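PDB 3D1P: putative thiosulfate sulfurtransferase YOR285W from Saccharomyces cerevisiae, which transfers sulfur from thiosulfate to glutathione in mitochondria, producing S-sulfanylglutathione, a central intermediate of hydrogen sulfide metabolism. Local coordinates for residues A[25-30]-A[126-131]; A[63-68]-A[101-106]. All blocks are in the same frame, centred on the assembly; numbering follows the deposited sequence.

Contact 1 of 2, residues A[25-30]-A[126-131]; sequences YSFEDM and MNDWVS. With ACT (acetate ion), chain C.
F27, in the first turn of helix 27-36, lodges between D128 and W129 of helix 125-131, and it shows how one aromatic side chain can join two helical segments with no direct hydrogen bond between them. Its CB lies 3.2 Å from D128 OD2. CG and CD1 pass the same oxygen at longer range, with the ring and carboxylate planes 49° apart. Farther out, CD1 comes beside W129 CE3, and CE1 closes to 3.6 Å from that atom while also touching CZ3. With CG anti to the backbone N (chi1 177°), the ring is carried across to the indole and forms an offset edge-to-face pair: the phenyl edge is directed at the six-membered ring of W129, centroids 5.3 Å apart and planes at 60°. Selenomethionine M30, one turn on, adds its CB at 3.9 Å from W129 CZ3. Cut back to alanine, F27 would probably leave the indole without the ring edge directed at its face and open a gap between the helices.

D128 uses both carboxylate oxygens: OD1 accepts from a water that takes the F27 N-H, and OD2 is hydrogen-bonded to Y122 OH. F27 also stacks on H132. S26 sets the start of the first helix: its OG accepts from D29 N at 3.1 Å, and D29 OD2 accepts from S26 N at 3.0 Å. S26 OG in turn donates a hydrogen bond to an acetate ion, probably from the crystallisation liquor. The reciprocal S26-D29 pair is a capping box, opening a helix that packs against the last helix of the rhodanese fold.

Contact 2 of 2, residues A[63-68]-A[101-106]; sequences VPYRSH and GKRGGE
In the rhodanese fold, the loop that carries the persulfide-forming cysteine runs straight into a helix, and here the first turn of that helix, 102-106, meets the 63-68 loop that follows strand 61-62. Y65 is the chief link from the loop. Its CG stands anti to the backbone N (chi1 -177°), which brings the phenol ring across to the helix with one face over E106 CB. That carbon lies 3.8 Å from the ring centroid and 30° off the ring normal, a CH-pi contact, and its closest ring atom is Y65 CZ at 3.4 Å. R103 O sits over the same face, 4.1 Å above the plane and displaced toward the rim. Farther back along the ring, Y65 CD2 packs against the CB and CG of R103, so the aliphatic base of the arginine, rather than its charge, meets the tyrosine.

R103 reaches toward the active site, its side chain about 4 Å from that of C98, the persulfide-forming cysteine. The R103 chain runs on past the ring, bent at chi3 (-72°), and NH1 forms a salt bridge with E51. R66 crosses it obliquely, its own NE remaining 5.3 Å from R103 NH1; the two arginines touch mainly through methylenes, with R66 CG 3.9 Å from R103 CD. Polar contact between loop and helix passes through a single water, which accepts from R66 N at 3.0 Å and from R103 NH1 at 2.9 Å.

Overall arrangement
The two contacts illustrate how chemistry follows position in an alpha/beta fold built on a parallel sheet. Contact 1 is buried and joins two helices, 27-36 and 125-131, chiefly through aromatic packing; contact 2 lies at the surface and joins a loop to helix 102-112, where a tyrosine face and the aliphatic parts of charged side chains do the work. They share no helix, and their centres are about 17 Å apart, with nearest atoms about 6 Å apart and not touching. In each, one water links a backbone N-H to a charged side chain. Contact 2 lies close to C98, whereas D128 of contact 1 is about 10 Å from it, side chain to side chain.

Contact 1 of 2, residues A[25-30]-A[126-131]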
loop_
_atom_site.group_PDB
_atom_site.type_symbol
_atom_site.label_atom_id
_atom_site.label_comp_id
_atom_site.label_asym_id
_atom_site.label_seq_id
_atom_site.Cartn_x
_atom_site.Cartn_y
_atom_site.Cartn_z
ATOM N N TYR A 25 8.744 7.287 2.635
ATOM C CA TYR A 25 9.732 6.838 1.668
ATOM C C TYR A 25 9.674 7.674 0.390
ATOM O O TYR A 25 8.589 7.950 -0.141
ATOM C CB TYR A 25 9.502 5.384 1.324
ATOM C CG TYR A 25 9.670 4.460 2.521
ATOM C CD1 TYR A 25 10.868 4.401 3.226
ATOM C CD2 TYR A 25 8.657 3.636 2.923
ATOM C CE1 TYR A 25 11.041 3.526 4.295
ATOM C CE2 TYR A 25 8.834 2.725 3.993
ATOM C CZ TYR A 25 10.026 2.694 4.681
ATOM O OH TYR A 25 10.255 1.820 5.707
ATOM N N SER A 26 10.844 8.036 -0.123
ATOM C CA SER A 26 11.012 8.627 -1.442
ATOM C C SER A 26 10.981 7.566 -2.534
ATOM O O SER A 26 11.023 6.360 -2.276
ATOM C CB SER A 26 12.363 9.307 -1.515
ATOM O OG SER A 26 13.372 8.316 -1.451
ATOM N N PHE A 27 11.016 8.013 -3.778
ATOM C CA PHE A 27 11.169 7.087 -4.908
ATOM C C PHE A 27 12.385 6.170 -4.736
ATOM O O PHE A 27 12.275 4.960 -4.894
ATOM C CB PHE A 27 11.317 7.863 -6.220
ATOM C CG PHE A 27 11.556 6.944 -7.376
ATOM C CD1 PHE A 27 10.561 6.088 -7.832
ATOM C CD2 PHE A 27 12.792 6.912 -8.035
ATOM C CE1 PHE A 27 10.783 5.209 -8.861
ATOM C CE2 PHE A 27 13.007 6.055 -9.086
ATOM C CZ PHE A 27 11.984 5.205 -9.515
ATOM N N GLU A 28 13.551 6.745 -4.437
ATOM C CA GLU A 28 14.729 5.927 -4.303
ATOM C C GLU A 28 14.602 4.932 -3.163
ATOM O O GLU A 28 15.041 3.767 -3.260
ATOM C CB GLU A 28 15.981 6.791 -4.158
ATOM C CG GLU A 28 16.361 7.437 -5.458
ATOM C CD GLU A 28 16.976 6.437 -6.493
ATOM O OE1 GLU A 28 17.710 5.587 -6.036
ATOM O OE2 GLU A 28 16.732 6.654 -7.696
ATOM N N ASP A 29 13.978 5.352 -2.051
ATOM C CA ASP A 29 13.725 4.428 -0.971
ATOM C C ASP A 29 12.832 3.258 -1.421
ATOM O O ASP A 29 13.088 2.106 -1.051
ATOM C CB ASP A 29 13.008 5.139 0.169
ATOM C CG ASP A 29 13.823 6.187 0.922
ATOM O OD1 ASP A 29 15.074 6.094 0.938
ATOM O OD2 ASP A 29 13.158 7.100 1.484
HETATM N N MSE A 30 11.788 3.583 -2.194
HETATM C CA MSE A 30 10.880 2.550 -2.672
HETATM C C MSE A 30 11.545 1.602 -3.652
HETATM O O MSE A 30 11.291 0.406 -3.620
HETATM C CB MSE A 30 9.630 3.177 -3.277
HETATM C CG MSE A 30 8.733 3.850 -2.268
HETATM SE SE MSE A 30 8.049 2.686 -0.904
HETATM C CE MSE A 30 6.950 1.667 -1.992
HETATM N N MSE A 126 1.786 6.441 -6.656
HETATM C CA MSE A 126 2.058 5.962 -8.011
HETATM C C MSE A 126 2.351 7.084 -8.982
HETATM O O MSE A 126 3.035 6.863 -9.989
HETATM C CB MSE A 126 0.937 5.041 -8.498
HETATM C CG MSE A 126 0.898 3.714 -7.782
HETATM SE SE MSE A 126 2.493 2.636 -8.006
HETATM C CE MSE A 126 2.355 2.368 -9.907
ATOM N N ASN A 127 1.897 8.319 -8.711
ATOM C CA ASN A 127 2.284 9.421 -9.574
ATOM C C ASN A 127 3.796 9.598 -9.514
ATOM O O ASN A 127 4.451 9.804 -10.537
ATOM C CB ASN A 127 1.593 10.728 -9.156
ATOM C CG ASN A 127 0.127 10.758 -9.478
ATOM O OD1 ASN A 127 -0.479 9.797 -9.955
ATOM N ND2 ASN A 127 -0.494 11.919 -9.153
ATOM N N ASP A 128 4.353 9.546 -8.304
ATOM C CA ASP A 128 5.790 9.643 -8.126
ATOM C C ASP A 128 6.512 8.474 -8.793
ATOM O O ASP A 128 7.530 8.651 -9.485
ATOM C CB ASP A 128 6.091 9.724 -6.641
ATOM C CG ASP A 128 7.575 9.801 -6.315
ATOM O OD1 ASP A 128 8.049 10.920 -6.010
ATOM O OD2 ASP A 128 8.229 8.739 -6.336
ATOM N N TRP A 129 5.983 7.273 -8.609
ATOM C CA TRP A 129 6.610 6.081 -9.155
ATOM C C TRP A 129 6.739 6.211 -10.672
ATOM O O TRP A 129 7.826 6.042 -11.253
ATOM C CB TRP A 129 5.791 4.854 -8.761
ATOM C CG TRP A 129 6.394 3.536 -9.166
ATOM C CD1 TRP A 129 5.959 2.721 -10.160
ATOM C CD2 TRP A 129 7.477 2.835 -8.507
ATOM N NE1 TRP A 129 6.700 1.558 -10.181
ATOM C CE2 TRP A 129 7.636 1.609 -9.180
ATOM C CE3 TRP A 129 8.307 3.117 -7.407
ATOM C CZ2 TRP A 129 8.622 0.680 -8.807
ATOM C CZ3 TRP A 129 9.282 2.218 -7.051
ATOM C CH2 TRP A 129 9.423 1.006 -7.755
ATOM N N VAL A 130 5.624 6.523 -11.335
ATOM C CA VAL A 130 5.623 6.638 -12.784
ATOM C C VAL A 130 6.422 7.863 -13.231
ATOM O O VAL A 130 7.138 7.810 -14.246
ATOM C CB VAL A 130 4.192 6.651 -13.312
ATOM C CG1 VAL A 130 4.115 7.008 -14.804
ATOM C CG2 VAL A 130 3.551 5.301 -13.036
ATOM N N SER A 131 6.367 8.980 -12.525
ATOM C CA SER A 131 7.143 10.154 -12.887
ATOM C C SER A 131 8.626 9.843 -12.999
ATOM O O SER A 131 9.321 10.418 -13.838
ATOM C CB SER A 131 6.966 11.276 -11.847
ATOM O OG SER A 131 5.688 11.884 -11.943
HETATM C C ACT C . 16.486 10.303 -1.675
HETATM O O ACT C . 15.819 9.387 -1.093
HETATM O OXT ACT C . 16.247 10.479 -2.898
HETATM C CH3 ACT C . 17.466 11.091 -0.930
HETATM O O HOH W 1 10.137 10.812 -4.270
#

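Contact 2 of 2, residues A[63-68]-A[101-106]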
loop_
_atom_site.group_PDB
_atom_site.type_symbol
_atom_site.label_atom_id
_atom_site.label_comp_id
_atom_site.label_asym_id
_atom_site.label_seq_id
_atom_site.Cartn_x
_atom_site.Cartn_y
_atom_site.Cartn_z
ATOM N N VAL A 63 -5.982 -2.704 -2.187
ATOM C CA VAL A 63 -7.032 -2.637 -1.169
ATOM C C VAL A 63 -7.721 -1.275 -1.340
ATOM O O VAL A 63 -7.364 -0.297 -0.686
ATOM C CB VAL A 63 -6.508 -2.824 0.259
ATOM C CG1 VAL A 63 -7.697 -2.913 1.214
ATOM C CG2 VAL A 63 -5.640 -4.093 0.353
ATOM N N PRO A 64 -8.645 -1.187 -2.289
ATOM C CA PRO A 64 -9.157 0.127 -2.699
ATOM C C PRO A 64 -9.770 0.940 -1.562
ATOM O O PRO A 64 -10.687 0.487 -0.867
ATOM C CB PRO A 64 -10.224 -0.233 -3.746
ATOM C CG PRO A 64 -9.742 -1.559 -4.332
ATOM C CD PRO A 64 -9.164 -2.279 -3.143
ATOM N N TYR A 65 -9.327 2.206 -1.427
ATOM C CA TYR A 65 -9.815 3.041 -0.350
ATOM C C TYR A 65 -11.202 3.611 -0.647
ATOM O O TYR A 65 -12.070 3.566 0.204
ATOM C CB TYR A 65 -8.821 4.154 -0.011
ATOM C CG TYR A 65 -9.300 4.969 1.151
ATOM C CD1 TYR A 65 -9.270 4.452 2.431
ATOM C CD2 TYR A 65 -9.816 6.246 0.972
ATOM C CE1 TYR A 65 -9.784 5.180 3.527
ATOM C CE2 TYR A 65 -10.321 6.944 2.035
ATOM C CZ TYR A 65 -10.297 6.408 3.299
ATOM O OH TYR A 65 -10.804 7.142 4.352
ATOM N N ARG A 66 -11.392 4.140 -1.851
ATOM C CA ARG A 66 -12.664 4.750 -2.228
ATOM C C ARG A 66 -13.836 3.780 -2.093
ATOM O O ARG A 66 -14.890 4.136 -1.566
ATOM C CB ARG A 66 -12.593 5.292 -3.657
ATOM C CG ARG A 66 -12.056 6.709 -3.758
ATOM C CD ARG A 66 -11.903 7.140 -5.208
ATOM N NE ARG A 66 -13.195 7.346 -5.857
ATOM C CZ ARG A 66 -13.982 8.395 -5.638
ATOM N NH1 ARG A 66 -13.610 9.339 -4.785
ATOM N NH2 ARG A 66 -15.142 8.500 -6.273
ATOM N N SER A 67 -13.645 2.557 -2.576
ATOM C CA SER A 67 -14.687 1.554 -2.558
ATOM C C SER A 67 -14.675 0.643 -1.334
ATOM O O SER A 67 -15.679 -0.032 -1.101
ATOM C CB SER A 67 -14.723 0.787 -3.857
ATOM O OG SER A 67 -13.482 0.214 -4.130
ATOM N N HIS A 68 -13.599 0.656 -0.551
ATOM C CA HIS A 68 -13.501 -0.129 0.667
ATOM C C HIS A 68 -12.758 0.674 1.741
ATOM O O HIS A 68 -11.698 0.245 2.222
ATOM C CB HIS A 68 -12.806 -1.481 0.423
ATOM C CG HIS A 68 -13.519 -2.326 -0.538
ATOM N ND1 HIS A 68 -14.582 -3.119 -0.163
ATOM C CD2 HIS A 68 -13.361 -2.509 -1.864
ATOM C CE1 HIS A 68 -15.022 -3.780 -1.213
ATOM N NE2 HIS A 68 -14.319 -3.410 -2.261
ATOM N N GLY A 101 -1.440 10.502 -3.148
ATOM C CA GLY A 101 -1.127 10.345 -1.748
ATOM C C GLY A 101 -2.271 10.469 -0.765
ATOM O O GLY A 101 -2.158 9.965 0.342
ATOM N N LYS A 102 -3.354 11.164 -1.095
ATOM C CA LYS A 102 -4.378 11.442 -0.065
ATOM C C LYS A 102 -5.023 10.167 0.444
ATOM O O LYS A 102 -5.196 9.965 1.658
ATOM C CB LYS A 102 -5.438 12.387 -0.568
ATOM C CG LYS A 102 -6.477 12.725 0.504
ATOM C CD LYS A 102 -7.412 13.823 0.101
ATOM C CE LYS A 102 -8.631 13.931 1.006
ATOM N NZ LYS A 102 -9.356 15.187 0.803
ATOM N N ARG A 103 -5.476 9.312 -0.489
ATOM C CA ARG A 103 -6.129 8.091 -0.082
ATOM C C ARG A 103 -5.168 7.173 0.662
ATOM O O ARG A 103 -5.562 6.504 1.621
ATOM C CB ARG A 103 -6.729 7.375 -1.282
ATOM C CG ARG A 103 -7.845 8.173 -1.956
ATOM C CD ARG A 103 -8.229 7.555 -3.272
ATOM N NE ARG A 103 -7.210 7.749 -4.282
ATOM C CZ ARG A 103 -7.182 7.196 -5.483
ATOM N NH1 ARG A 103 -8.017 6.212 -5.782
ATOM N NH2 ARG A 103 -6.305 7.594 -6.395
ATOM N N GLY A 104 -3.913 7.097 0.209
ATOM C CA GLY A 104 -2.914 6.334 0.944
ATOM C C GLY A 104 -2.799 6.782 2.405
ATOM O O GLY A 104 -2.732 5.965 3.309
ATOM N N GLY A 105 -2.786 8.084 2.616
ATOM C CA GLY A 105 -2.691 8.601 3.959
ATOM C C GLY A 105 -3.906 8.240 4.799
ATOM O O GLY A 105 -3.788 7.904 5.993
ATOM N N GLU A 106 -5.090 8.306 4.196
ATOM C CA GLU A 106 -6.336 7.947 4.893
ATOM C C GLU A 106 -6.329 6.480 5.282
ATOM O O GLU A 106 -6.739 6.097 6.386
ATOM C CB GLU A 106 -7.568 8.224 4.015
ATOM C CG GLU A 106 -7.864 9.702 3.834
ATOM C CD GLU A 106 -7.972 10.452 5.190
ATOM O OE1 GLU A 106 -8.716 9.986 6.066
ATOM O OE2 GLU A 106 -7.268 11.460 5.402
HETATM O O HOH W 2 -9.408 4.377 -4.035
#